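Local coordinates for protein chitinase (Paenibacillus sp. FPU-7, PDB 5GZT) that probably catalyses the random endo-hydrolysis of beta-1,4 links between N-acetylglucosamine units in chitin and chitodextrins, at residues W894-Y899 and P947-S952; A940-A945 and S966-D971; Y970-S975 and F996-V1001; L1015-A1020 and K1097-Y1102. All coordinates share one frame; numbering follows the deposited sequence.

Contact 1 (W894-Y899 and P947-S952)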
loop_
_atom_site.group_PDB
_atom_site.type_symbol
_atom_site.label_atom_id
_atom_site.label_comp_id
_atom_site.label_asym_id
_atom_site.label_seq_id
_atom_site.Cartn_x
_atom_site.Cartn_y
_atom_site.Cartn_z
ATOM N N TRP B 894 -25.282 28.582 25.020
ATOM C CA TRP B 894 -25.771 27.434 25.709
ATOM C C TRP B 894 -24.645 26.420 25.628
ATOM O O TRP B 894 -24.238 26.019 24.513
ATOM C CB TRP B 894 -26.992 26.966 25.010
ATOM C CG TRP B 894 -27.663 25.735 25.614
ATOM C CD1 TRP B 894 -27.140 24.806 26.552
ATOM C CD2 TRP B 894 -28.920 25.182 25.196
ATOM N NE1 TRP B 894 -28.064 23.799 26.752
ATOM C CE2 TRP B 894 -29.142 24.008 25.945
ATOM C CE3 TRP B 894 -29.903 25.616 24.316
ATOM C CZ2 TRP B 894 -30.319 23.279 25.849
ATOM C CZ3 TRP B 894 -31.080 24.860 24.180
ATOM C CH2 TRP B 894 -31.269 23.708 24.967
ATOM N N GLU B 895 -24.109 26.042 26.796
ATOM C CA GLU B 895 -22.889 25.223 26.849
ATOM C C GLU B 895 -23.154 23.922 27.584
ATOM O O GLU B 895 -22.855 23.848 28.794
ATOM C CB GLU B 895 -21.733 26.006 27.508
ATOM C CG GLU B 895 -21.401 27.229 26.663
ATOM C CD GLU B 895 -20.142 27.977 27.097
ATOM O OE1 GLU B 895 -19.330 27.412 27.807
ATOM O OE2 GLU B 895 -19.937 29.112 26.657
ATOM N N TYR B 896 -23.724 22.902 26.925
ATOM C CA TYR B 896 -24.024 22.792 25.507
ATOM C C TYR B 896 -25.226 21.887 25.453
ATOM O O TYR B 896 -25.398 21.056 26.355
ATOM C CB TYR B 896 -22.872 22.120 24.724
ATOM C CG TYR B 896 -21.548 22.842 24.887
ATOM C CD1 TYR B 896 -21.271 24.021 24.138
ATOM C CD2 TYR B 896 -20.587 22.414 25.791
ATOM C CE1 TYR B 896 -20.060 24.712 24.297
ATOM C CE2 TYR B 896 -19.365 23.117 25.951
ATOM C CZ TYR B 896 -19.121 24.241 25.187
ATOM O OH TYR B 896 -17.992 24.938 25.338
ATOM N N PRO B 897 -26.056 22.005 24.432
ATOM C CA PRO B 897 -27.221 21.132 24.275
ATOM C C PRO B 897 -26.859 19.652 24.282
ATOM O O PRO B 897 -25.814 19.273 23.717
ATOM C CB PRO B 897 -27.761 21.506 22.917
ATOM C CG PRO B 897 -27.329 22.938 22.753
ATOM C CD PRO B 897 -25.979 22.994 23.374
ATOM N N VAL B 898 -27.751 18.843 24.863
ATOM C CA VAL B 898 -27.723 17.347 24.801
ATOM C C VAL B 898 -26.728 16.790 25.774
ATOM O O VAL B 898 -27.090 16.032 26.692
ATOM C CB VAL B 898 -27.495 16.746 23.414
ATOM C CG1 VAL B 898 -27.535 15.200 23.479
ATOM C CG2 VAL B 898 -28.537 17.211 22.425
ATOM N N TYR B 899 -25.467 17.141 25.587
ATOM C CA TYR B 899 -24.453 16.648 26.469
ATOM C C TYR B 899 -24.186 17.468 27.694
ATOM O O TYR B 899 -23.543 16.975 28.625
ATOM C CB TYR B 899 -23.148 16.319 25.721
ATOM C CG TYR B 899 -22.364 17.445 25.068
ATOM C CD1 TYR B 899 -22.758 17.997 23.820
ATOM C CD2 TYR B 899 -21.182 17.920 25.621
ATOM C CE1 TYR B 899 -22.022 19.039 23.217
ATOM C CE2 TYR B 899 -20.458 18.951 24.978
ATOM C CZ TYR B 899 -20.891 19.454 23.767
ATOM O OH TYR B 899 -20.177 20.433 23.155
ATOM N N PRO B 947 -16.937 17.415 17.440
ATOM C CA PRO B 947 -17.977 16.768 16.656
ATOM C C PRO B 947 -19.230 16.508 17.502
ATOM O O PRO B 947 -20.306 16.461 16.965
ATOM C CB PRO B 947 -17.331 15.444 16.169
ATOM C CG PRO B 947 -15.839 15.768 16.186
ATOM C CD PRO B 947 -15.605 16.853 17.224
ATOM N N ILE B 948 -19.110 16.332 18.796
ATOM C CA ILE B 948 -20.306 16.074 19.603
ATOM C C ILE B 948 -21.259 17.281 19.601
ATOM O O ILE B 948 -22.499 17.121 19.456
ATOM C CB ILE B 948 -19.969 15.612 21.031
ATOM C CG1 ILE B 948 -21.244 15.091 21.701
ATOM C CG2 ILE B 948 -19.260 16.654 21.832
ATOM C CD1 ILE B 948 -21.033 14.435 23.039
ATOM N N TYR B 949 -20.669 18.449 19.621
ATOM C CA TYR B 949 -21.445 19.741 19.483
ATOM C C TYR B 949 -22.184 19.767 18.177
ATOM O O TYR B 949 -23.428 19.945 18.128
ATOM C CB TYR B 949 -20.576 21.015 19.665
ATOM C CG TYR B 949 -21.467 22.226 19.605
ATOM C CD1 TYR B 949 -22.120 22.717 20.772
ATOM C CD2 TYR B 949 -21.730 22.843 18.436
ATOM C CE1 TYR B 949 -22.985 23.830 20.715
ATOM C CE2 TYR B 949 -22.626 23.959 18.347
ATOM C CZ TYR B 949 -23.254 24.430 19.493
ATOM O OH TYR B 949 -24.081 25.510 19.427
ATOM N N ILE B 950 -21.465 19.464 17.111
ATOM C CA ILE B 950 -22.055 19.482 15.774
ATOM C C ILE B 950 -23.259 18.502 15.626
ATOM O O ILE B 950 -24.298 18.740 14.949
ATOM C CB ILE B 950 -20.909 19.235 14.754
ATOM C CG1 ILE B 950 -19.988 20.453 14.681
ATOM C CG2 ILE B 950 -21.485 19.013 13.376
ATOM C CD1 ILE B 950 -18.723 20.238 13.900
ATOM N N ASN B 951 -23.141 17.396 16.338
ATOM C CA ASN B 951 -24.138 16.384 16.308
ATOM C C ASN B 951 -25.283 16.660 17.256
ATOM O O ASN B 951 -26.289 15.965 17.178
ATOM C CB ASN B 951 -23.488 15.073 16.744
ATOM C CG ASN B 951 -24.256 13.895 16.266
ATOM O OD1 ASN B 951 -24.321 13.660 15.082
ATOM N ND2 ASN B 951 -24.871 13.163 17.188
ATOM N N SER B 952 -25.089 17.593 18.177
ATOM C CA SER B 952 -26.038 17.895 19.238
ATOM C C SER B 952 -26.919 19.105 18.876
ATOM O O SER B 952 -27.832 19.404 19.623
ATOM C CB SER B 952 -25.296 18.204 20.513
ATOM O OG SER B 952 -24.656 17.099 21.070
HETATM O O HOH W 1 -25.052 26.094 21.915
#

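Contact 2 (A940-A945 and S966-D971)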
loop_
_atom_site.group_PDB
_atom_site.type_symbol
_atom_site.label_atom_id
_atom_site.label_comp_id
_atom_site.label_asym_id
_atom_site.label_seq_id
_atom_site.Cartn_x
_atom_site.Cartn_y
_atom_site.Cartn_z
ATOM N N ALA B 940 -27.641 35.943 17.684
ATOM C CA ALA B 940 -26.494 35.143 17.353
ATOM C C ALA B 940 -26.370 34.073 18.424
ATOM O O ALA B 940 -27.095 34.117 19.399
ATOM C CB ALA B 940 -25.256 36.020 17.355
ATOM N N ILE B 941 -25.495 33.111 18.205
ATOM C CA ILE B 941 -25.072 32.202 19.244
ATOM C C ILE B 941 -23.585 32.108 19.252
ATOM O O ILE B 941 -22.916 32.549 18.287
ATOM C CB ILE B 941 -25.558 30.770 19.023
ATOM C CG1 ILE B 941 -24.968 30.174 17.707
ATOM C CG2 ILE B 941 -27.054 30.789 18.884
ATOM C CD1 ILE B 941 -25.435 28.694 17.535
ATOM N N ALA B 942 -23.073 31.611 20.360
ATOM C CA ALA B 942 -21.708 31.068 20.423
ATOM C C ALA B 942 -21.815 29.604 20.334
ATOM O O ALA B 942 -22.686 29.040 20.960
ATOM C CB ALA B 942 -21.044 31.391 21.715
ATOM N N SER B 943 -20.911 28.969 19.585
ATOM C CA SER B 943 -20.955 27.553 19.279
ATOM C C SER B 943 -19.572 26.901 19.414
ATOM O O SER B 943 -18.528 27.578 19.465
ATOM C CB SER B 943 -21.558 27.336 17.881
ATOM O OG SER B 943 -20.760 27.937 16.863
ATOM N N ALA B 944 -19.561 25.581 19.537
ATOM C CA ALA B 944 -18.370 24.829 19.883
ATOM C C ALA B 944 -17.819 24.032 18.679
ATOM O O ALA B 944 -18.499 23.819 17.647
ATOM C CB ALA B 944 -18.611 23.933 21.103
ATOM N N ALA B 945 -16.596 23.584 18.866
ATOM C CA ALA B 945 -15.773 22.938 17.813
ATOM C C ALA B 945 -15.957 21.445 17.691
ATOM O O ALA B 945 -15.772 20.906 16.612
ATOM C CB ALA B 945 -14.299 23.259 18.052
ATOM N N SER B 966 -20.738 32.649 16.489
ATOM C CA SER B 966 -19.392 32.970 16.938
ATOM C C SER B 966 -18.769 31.651 17.329
ATOM O O SER B 966 -19.152 31.074 18.380
ATOM C CB SER B 966 -19.427 33.966 18.105
ATOM O OG SER B 966 -19.878 35.253 17.685
ATOM N N VAL B 967 -17.943 31.049 16.429
ATOM C CA VAL B 967 -17.492 29.715 16.657
ATOM C C VAL B 967 -16.214 29.806 17.525
ATOM O O VAL B 967 -15.236 30.555 17.225
ATOM C CB VAL B 967 -17.161 28.946 15.351
ATOM C CG1 VAL B 967 -16.843 27.453 15.617
ATOM C CG2 VAL B 967 -18.314 29.071 14.399
ATOM N N MET B 968 -16.239 29.020 18.605
ATOM C CA MET B 968 -15.176 28.998 19.610
ATOM C C MET B 968 -14.036 28.087 19.089
ATOM O O MET B 968 -13.882 26.947 19.524
ATOM C CB MET B 968 -15.778 28.539 20.985
ATOM C CG MET B 968 -16.704 29.655 21.543
ATOM S SD MET B 968 -17.397 29.190 23.173
ATOM C CE MET B 968 -18.547 27.905 22.811
ATOM N N THR B 969 -13.257 28.643 18.161
ATOM C CA THR B 969 -12.175 27.935 17.461
ATOM C C THR B 969 -10.933 28.075 18.378
ATOM O O THR B 969 -9.941 28.814 18.086
ATOM C CB THR B 969 -11.982 28.570 16.062
ATOM O OG1 THR B 969 -11.956 29.990 16.204
ATOM C CG2 THR B 969 -13.105 28.127 15.112
ATOM N N TYR B 970 -11.061 27.446 19.548
ATOM C CA TYR B 970 -10.056 27.495 20.623
ATOM C C TYR B 970 -10.396 26.465 21.692
ATOM O O TYR B 970 -11.343 25.713 21.506
ATOM C CB TYR B 970 -9.791 28.904 21.106
ATOM C CG TYR B 970 -11.011 29.696 21.532
ATOM C CD1 TYR B 970 -11.766 29.327 22.665
ATOM C CD2 TYR B 970 -11.370 30.833 20.864
ATOM C CE1 TYR B 970 -12.864 30.101 23.089
ATOM C CE2 TYR B 970 -12.478 31.575 21.250
ATOM C CZ TYR B 970 -13.209 31.208 22.338
ATOM O OH TYR B 970 -14.228 31.996 22.641
ATOM N N ASP B 971 -9.587 26.311 22.742
ATOM C CA ASP B 971 -9.761 25.234 23.730
ATOM C C ASP B 971 -9.789 23.855 23.150
ATOM O O ASP B 971 -10.422 22.949 23.724
ATOM C CB ASP B 971 -11.067 25.384 24.524
ATOM C CG ASP B 971 -11.177 26.681 25.282
ATOM O OD1 ASP B 971 -10.171 27.208 25.770
ATOM O OD2 ASP B 971 -12.325 27.215 25.397
HETATM O O HOH W 2 -15.217 24.988 21.025
#

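Contact 3 (Y970-S975 and F996-V1001)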
loop_
_atom_site.group_PDB
_atom_site.type_symbol
_atom_site.label_atom_id
_atom_site.label_comp_id
_atom_site.label_asym_id
_atom_site.label_seq_id
_atom_site.Cartn_x
_atom_site.Cartn_y
_atom_site.Cartn_z
ATOM N N TYR B 970 -11.061 27.446 19.548
ATOM C CA TYR B 970 -10.056 27.495 20.623
ATOM C C TYR B 970 -10.396 26.465 21.692
ATOM O O TYR B 970 -11.343 25.713 21.506
ATOM C CB TYR B 970 -9.791 28.904 21.106
ATOM C CG TYR B 970 -11.011 29.696 21.532
ATOM C CD1 TYR B 970 -11.766 29.327 22.665
ATOM C CD2 TYR B 970 -11.370 30.833 20.864
ATOM C CE1 TYR B 970 -12.864 30.101 23.089
ATOM C CE2 TYR B 970 -12.478 31.575 21.250
ATOM C CZ TYR B 970 -13.209 31.208 22.338
ATOM O OH TYR B 970 -14.228 31.996 22.641
ATOM N N ASP B 971 -9.587 26.311 22.742
ATOM C CA ASP B 971 -9.761 25.234 23.730
ATOM C C ASP B 971 -9.789 23.855 23.150
ATOM O O ASP B 971 -10.422 22.949 23.724
ATOM C CB ASP B 971 -11.067 25.384 24.524
ATOM C CG ASP B 971 -11.177 26.681 25.282
ATOM O OD1 ASP B 971 -10.171 27.208 25.770
ATOM O OD2 ASP B 971 -12.325 27.215 25.397
ATOM N N TYR B 972 -9.105 23.645 22.025
ATOM C CA TYR B 972 -9.070 22.335 21.411
ATOM C C TYR B 972 -8.356 21.233 22.246
ATOM O O TYR B 972 -8.662 20.048 22.121
ATOM C CB TYR B 972 -8.366 22.406 20.054
ATOM C CG TYR B 972 -8.934 23.373 19.009
ATOM C CD1 TYR B 972 -10.289 23.513 18.795
ATOM C CD2 TYR B 972 -8.064 24.001 18.111
ATOM C CE1 TYR B 972 -10.762 24.380 17.834
ATOM C CE2 TYR B 972 -8.517 24.840 17.137
ATOM C CZ TYR B 972 -9.902 24.988 16.978
ATOM O OH TYR B 972 -10.362 25.831 16.011
ATOM N N HIS B 973 -7.334 21.659 22.972
ATOM C CA HIS B 973 -6.486 20.784 23.749
ATOM C C HIS B 973 -6.127 21.535 25.012
ATOM O O HIS B 973 -6.160 22.791 25.030
ATOM C CB HIS B 973 -5.246 20.436 22.945
ATOM C CG HIS B 973 -5.555 19.616 21.759
ATOM N ND1 HIS B 973 -6.151 18.377 21.849
ATOM C CD2 HIS B 973 -5.441 19.885 20.445
ATOM C CE1 HIS B 973 -6.291 17.865 20.639
ATOM N NE2 HIS B 973 -5.873 18.766 19.766
ATOM N N GLY B 974 -5.824 20.765 26.068
ATOM C CA GLY B 974 -5.331 21.379 27.349
ATOM C C GLY B 974 -5.074 20.320 28.436
ATOM O O GLY B 974 -4.902 19.152 28.113
ATOM N N SER B 975 -5.169 20.712 29.708
ATOM C CA SER B 975 -4.684 19.878 30.861
ATOM C C SER B 975 -5.426 18.572 31.084
ATOM O O SER B 975 -4.875 17.641 31.639
ATOM C CB SER B 975 -4.645 20.708 32.157
ATOM O OG SER B 975 -5.898 21.282 32.457
ATOM N N PHE B 996 -7.626 19.348 15.309
ATOM C CA PHE B 996 -8.500 20.545 15.280
ATOM C C PHE B 996 -7.814 21.782 14.838
ATOM O O PHE B 996 -6.705 22.085 15.251
ATOM C CB PHE B 996 -9.027 20.870 16.694
ATOM C CG PHE B 996 -10.064 19.934 17.159
ATOM C CD1 PHE B 996 -11.392 20.109 16.770
ATOM C CD2 PHE B 996 -9.744 18.846 18.010
ATOM C CE1 PHE B 996 -12.381 19.202 17.181
ATOM C CE2 PHE B 996 -10.735 17.962 18.438
ATOM C CZ PHE B 996 -12.056 18.144 18.027
ATOM N N SER B 997 -8.476 22.502 13.962
ATOM C CA SER B 997 -8.089 23.874 13.694
ATOM C C SER B 997 -9.303 24.679 13.353
ATOM O O SER B 997 -10.336 24.116 13.044
ATOM C CB SER B 997 -7.073 23.904 12.522
ATOM O OG SER B 997 -7.626 23.328 11.387
ATOM N N ALA B 998 -9.134 25.979 13.246
ATOM C CA ALA B 998 -10.190 26.835 12.723
ATOM C C ALA B 998 -10.642 26.333 11.363
ATOM O O ALA B 998 -11.827 26.270 11.080
ATOM C CB ALA B 998 -9.741 28.268 12.620
ATOM N N ASP B 999 -9.679 26.022 10.494
ATOM C CA ASP B 999 -9.939 25.527 9.142
ATOM C C ASP B 999 -10.759 24.296 9.200
ATOM O O ASP B 999 -11.799 24.215 8.495
ATOM C CB ASP B 999 -8.576 25.303 8.381
ATOM C CG ASP B 999 -8.767 24.842 6.971
ATOM O OD1 ASP B 999 -9.561 25.466 6.239
ATOM O OD2 ASP B 999 -8.210 23.783 6.618
ATOM N N SER B 1000 -10.355 23.301 10.000
ATOM C CA SER B 1000 -11.075 22.043 10.024
ATOM C C SER B 1000 -12.461 22.227 10.628
ATOM O O SER B 1000 -13.449 21.679 10.075
ATOM C CB SER B 1000 -10.368 20.939 10.814
ATOM O OG SER B 1000 -10.384 21.158 12.206
ATOM N N VAL B 1001 -12.549 23.033 11.672
ATOM C CA VAL B 1001 -13.883 23.256 12.326
ATOM C C VAL B 1001 -14.870 24.011 11.439
ATOM O O VAL B 1001 -16.030 23.605 11.192
ATOM C CB VAL B 1001 -13.688 24.006 13.653
ATOM C CG1 VAL B 1001 -15.028 24.335 14.274
ATOM C CG2 VAL B 1001 -12.935 23.163 14.599
#

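Contact 4 (L1015-A1020 and K1097-Y1102)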
loop_
_atom_site.group_PDB
_atom_site.type_symbol
_atom_site.label_atom_id
_atom_site.label_comp_id
_atom_site.label_asym_id
_atom_site.label_seq_id
_atom_site.Cartn_x
_atom_site.Cartn_y
_atom_site.Cartn_z
ATOM N N LEU B 1015 -20.670 32.602 9.700
ATOM C CA LEU B 1015 -19.623 32.094 10.560
ATOM C C LEU B 1015 -18.647 33.182 10.988
ATOM O O LEU B 1015 -18.256 34.013 10.207
ATOM C CB LEU B 1015 -18.831 30.959 9.887
ATOM C CG LEU B 1015 -19.650 29.683 9.602
ATOM C CD1 LEU B 1015 -18.840 28.676 8.742
ATOM C CD2 LEU B 1015 -20.085 29.053 10.886
ATOM N N VAL B 1016 -18.250 33.118 12.236
ATOM C CA VAL B 1016 -17.323 34.051 12.786
ATOM C C VAL B 1016 -16.191 33.232 13.408
ATOM O O VAL B 1016 -16.453 32.354 14.241
ATOM C CB VAL B 1016 -17.983 34.989 13.834
ATOM C CG1 VAL B 1016 -16.924 35.920 14.444
ATOM C CG2 VAL B 1016 -19.022 35.851 13.144
ATOM N N ILE B 1017 -14.943 33.563 13.033
ATOM C CA ILE B 1017 -13.779 32.806 13.542
ATOM C C ILE B 1017 -13.344 33.409 14.877
ATOM O O ILE B 1017 -13.427 34.603 15.085
ATOM C CB ILE B 1017 -12.602 32.807 12.542
ATOM C CG1 ILE B 1017 -11.487 31.886 13.018
ATOM C CG2 ILE B 1017 -12.113 34.242 12.344
ATOM C CD1 ILE B 1017 -10.328 31.642 11.983
ATOM N N GLY B 1018 -12.934 32.532 15.799
ATOM C CA GLY B 1018 -12.708 32.895 17.181
ATOM C C GLY B 1018 -11.191 32.918 17.522
ATOM O O GLY B 1018 -10.445 31.960 17.209
ATOM N N GLY B 1019 -10.778 34.019 18.105
ATOM C CA GLY B 1019 -9.460 34.158 18.736
ATOM C C GLY B 1019 -9.565 34.123 20.280
ATOM O O GLY B 1019 -10.575 34.620 20.890
ATOM N N ALA B 1020 -8.509 33.587 20.927
ATOM C CA ALA B 1020 -8.473 33.456 22.396
ATOM C C ALA B 1020 -7.329 34.323 22.904
ATOM O O ALA B 1020 -6.167 34.137 22.487
ATOM C CB ALA B 1020 -8.188 32.039 22.763
ATOM N N LYS B 1097 -3.600 37.643 13.060
ATOM C CA LYS B 1097 -3.554 38.133 11.690
ATOM C C LYS B 1097 -3.979 37.056 10.760
ATOM O O LYS B 1097 -4.808 37.321 9.837
ATOM C CB LYS B 1097 -2.183 38.631 11.293
ATOM C CG LYS B 1097 -2.040 38.982 9.832
ATOM C CD LYS B 1097 -0.779 39.786 9.597
ATOM C CE LYS B 1097 0.198 39.069 8.716
ATOM N NZ LYS B 1097 0.819 37.944 9.467
ATOM N N TYR B 1098 -3.428 35.859 10.919
ATOM C CA TYR B 1098 -3.800 34.801 10.001
ATOM C C TYR B 1098 -5.327 34.368 10.141
ATOM O O TYR B 1098 -5.893 33.907 9.181
ATOM C CB TYR B 1098 -2.904 33.609 10.191
ATOM C CG TYR B 1098 -1.547 33.731 9.466
ATOM C CD1 TYR B 1098 -1.432 33.387 8.164
ATOM C CD2 TYR B 1098 -0.401 34.116 10.139
ATOM C CE1 TYR B 1098 -0.208 33.495 7.499
ATOM C CE2 TYR B 1098 0.838 34.262 9.495
ATOM C CZ TYR B 1098 0.927 33.912 8.181
ATOM O OH TYR B 1098 2.090 33.976 7.514
ATOM N N LYS B 1099 -5.892 34.418 11.361
ATOM C CA LYS B 1099 -7.364 34.148 11.590
ATOM C C LYS B 1099 -8.181 35.153 10.823
ATOM O O LYS B 1099 -9.134 34.789 10.157
ATOM C CB LYS B 1099 -7.692 34.198 13.063
ATOM C CG LYS B 1099 -7.174 32.913 13.724
ATOM C CD LYS B 1099 -7.523 32.786 15.194
ATOM C CE LYS B 1099 -7.100 31.386 15.646
ATOM N NZ LYS B 1099 -7.446 31.101 17.056
ATOM N N ALA B 1100 -7.740 36.389 10.865
ATOM C CA ALA B 1100 -8.377 37.473 10.200
ATOM C C ALA B 1100 -8.287 37.376 8.656
ATOM O O ALA B 1100 -9.260 37.611 7.901
ATOM C CB ALA B 1100 -7.807 38.772 10.678
ATOM N N GLU B 1101 -7.109 36.937 8.204
ATOM C CA GLU B 1101 -6.883 36.658 6.826
ATOM C C GLU B 1101 -7.732 35.507 6.343
ATOM O O GLU B 1101 -8.271 35.603 5.272
ATOM C CB GLU B 1101 -5.390 36.330 6.587
ATOM C CG GLU B 1101 -5.076 36.058 5.120
ATOM C CD GLU B 1101 -3.574 35.960 4.876
ATOM O OE1 GLU B 1101 -3.041 36.731 4.090
ATOM O OE2 GLU B 1101 -2.979 35.138 5.509
ATOM N N TYR B 1102 -7.823 34.445 7.146
ATOM C CA TYR B 1102 -8.702 33.328 6.901
ATOM C C TYR B 1102 -10.137 33.814 6.738
ATOM O O TYR B 1102 -10.783 33.513 5.766
ATOM C CB TYR B 1102 -8.563 32.279 8.025
ATOM C CG TYR B 1102 -9.272 30.965 7.725
ATOM C CD1 TYR B 1102 -8.637 29.958 6.962
ATOM C CD2 TYR B 1102 -10.582 30.737 8.123
ATOM C CE1 TYR B 1102 -9.328 28.794 6.662
ATOM C CE2 TYR B 1102 -11.241 29.565 7.861
ATOM C CZ TYR B 1102 -10.624 28.594 7.121
ATOM O OH TYR B 1102 -11.312 27.456 6.747
#

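Contact 1 (W894-Y899 and P947-S952)
Tyr899 lays one face of its ring against Ile948 on helix 947-952. This is a CH-pi contact, with Ile948 CG2 3.9 Å from the ring centroid and 17° off its normal, while CD1 of the isoleucine lies by CB and CG of the tyrosine. With CG set between the backbone N and the carbonyl carbon (chi1 65°), the Tyr899 ring swings over to the helix. Its hydroxyl then meets the edge of the Tyr949 ring, OH lying 3.6 Å from Tyr949 CB. Were Tyr899 cut back to an alanine, Ile948 CG2 would probably lose the ring face it rests on, and Tyr949 CB the hydroxyl beside it.

Among the other packing contacts, the rings of Tyr896 and Tyr949 meet obliquely with planes at 82°, CD1 to CD1 3.7 Å. Pro897 CD lies near Tyr949 CE1, Ser952 CB comes within 3.4 Å of Pro897 O, and Val898 packs on Ser952.

Ser952 OG bonds within the helix, to Ile948 O (2.7 Å). The polar link between the segments is a water that donates to Trp894 O (2.7 Å) and also bonds to Tyr949 OH.

The loop follows barrel strand 889-893 and carries Glu895, which matches the last glutamate of the family 18 DxxDxDxE signature, the proton donor in relatives. Helix 947-952 thus packs beside the probable catalytic loop of a TIM barrel.

Contact 2 (A940-A945 and S966-D971)
Ile941 opens the parallel ladder by accepting from Ser966 N at its carbonyl O, 2.8 Å away, in a nearly straight bond (N-H...O 173°) that lies in the carbonyl plane. Next comes Ala942, bridged to Ser966, with both side chains on one face of the sheet; its CA also makes a C-H...O contact to Ser966 O at 3.3 Å. Ser943 then grips the partner strand twice. Its N donates to Ser966 O (3.0 Å), tilted 33° from the carbonyl plane, and its O receives Met968 N (2.8 Å). On the other face Ser943 OG touches Val967 CG2 (3.7 Å), its polar partner being Tyr1005 OH.

Beyond the ladder the chains part. Ala944 keeps its CB near Met968 CE, because the methionine chain, bent at chi3 (-71°), curls its methyl back to within 3.4 Å of Ser943 O. Loss of the long chain of Met968, as in an alanine here, is likely to open a gap beside Ala942 and Ala944 and take a neighbour from the Tyr896 ring. At Ala945 a water replaces direct pairing, accepting from Ala945 N and donating to Met968 O (2.8 Å), while CB rests near that carbonyl.

These two neighbouring strands of the TIM barrel are flanked in turn by strand 889-893, through Ala940 and Ala942, and by strand 1015-1020, through Val967. Helix 998-1007 covers Val967 and Ala945 from outside, and Tyr949 of helix 947-952 packs on Ile941, Ser943 and Ala944.

Contact 3 (Y970-S975 and F996-V1001)
Tyr972 turns one ring face to the CB of Phe996, and its side chain runs from there to the start of helix 998-1007. Tyr972 CB sits 3.8 Å from Phe996 CB, and with CG anti to the carbonyl carbon (chi1 -57°) the ring extends across that methylene. CG comes to 3.4 Å from Phe996 CB, which makes a CH-pi contact over the face, while Tyr970 CA covers the opposite one. CD1 leans toward Phe996 CG. The two rings are nearly parallel, at 19°, but slid apart with centroids 5.4 Å from each other, so they barely overlap. Farther out, Tyr972 CE1 nears Val1001 CG2 (4.1 Å) and CE2 lies 3.6 Å from Ser997 CA. At the tip Tyr972 OH is 3.0 Å from Ala998 N, at an angle too poor for a hydrogen bond.

His973 brings NE2 to the edge of the Phe996 ring, and that nitrogen is bonded to Asp995.

The helix start met by the tyrosine is a capping box: Ser1000 N donates to Ser997 OG (3.1 Å) and Ser997 N to Ser1000 OG (2.9 Å). Through Tyr972 the long loop leaving barrel strand 964-967 packs back on the N-terminal end of the helix that follows it in the TIM barrel.

Contact 4 (L1015-A1020 and K1097-Y1102)
Lys1099 is the first residue of helix 1097-1102 to meet the strand, and it does so along its whole length. CB and CG both pack on Ile1017 CD1 at 3.8 Å, the two side chains crossing at about a right angle. From there the lysine runs on extended (chi2 -176°), carrying CD and CE past Gly1018 O to where Lys1099 NZ donates a hydrogen bond to Gly1018 O (3.1 Å), in the carbonyl plane and on a lone pair. The same ammonium group forms a salt bridge with Asp1091 and a hydrogen bond to Ala984 O, so three oxygens hold this buried charge; Gly1018 O is bonded to Thr969 OG1 as well. The backbone O of Lys1099 lies against Ile1017 CG2, 3.7 Å away.

Three residues on, Tyr1102 places CD2 4.0 Å from Ile1017 CD1, so that the isoleucine methyl is lodged between the tyrosine and the lysine stem. The Tyr1102 hydroxyl is hydrogen-bonded to Asp999 and Arg1006 of helix 998-1007.

Strand and helix axes run antiparallel at 177°, 8.9 Å apart. With strand 1110-1114, parallel to 1015-1020 and next to it, they complete a beta-alpha-beta unit of the TIM barrel, its crossover enlarged by the antiparallel sheet inserted ahead of the helix.

In the fold
Following the chain, contact 1 opens in the loop behind strand 889-893. Contact 2 opens on strand 938-943 before contact 1 closes on helix 947-952, so the two cross; Tyr896 also packs on Ala944. Contact 2 closes with strand 964-967 and its extension, and contact 3 begins there, sharing Tyr970 and Asp971, to close the loop that ends at helix 998-1007. Ala945 touches Tyr972 between contacts 2 and 3, and Pro947 meets Phe996 between contacts 1 and 3. In series comes contact 4, spanning the inserted antiparallel sheet. Its strand continues the barrel beside 964-967, and Ala998 on Ile1017 joins contacts 3 and 4.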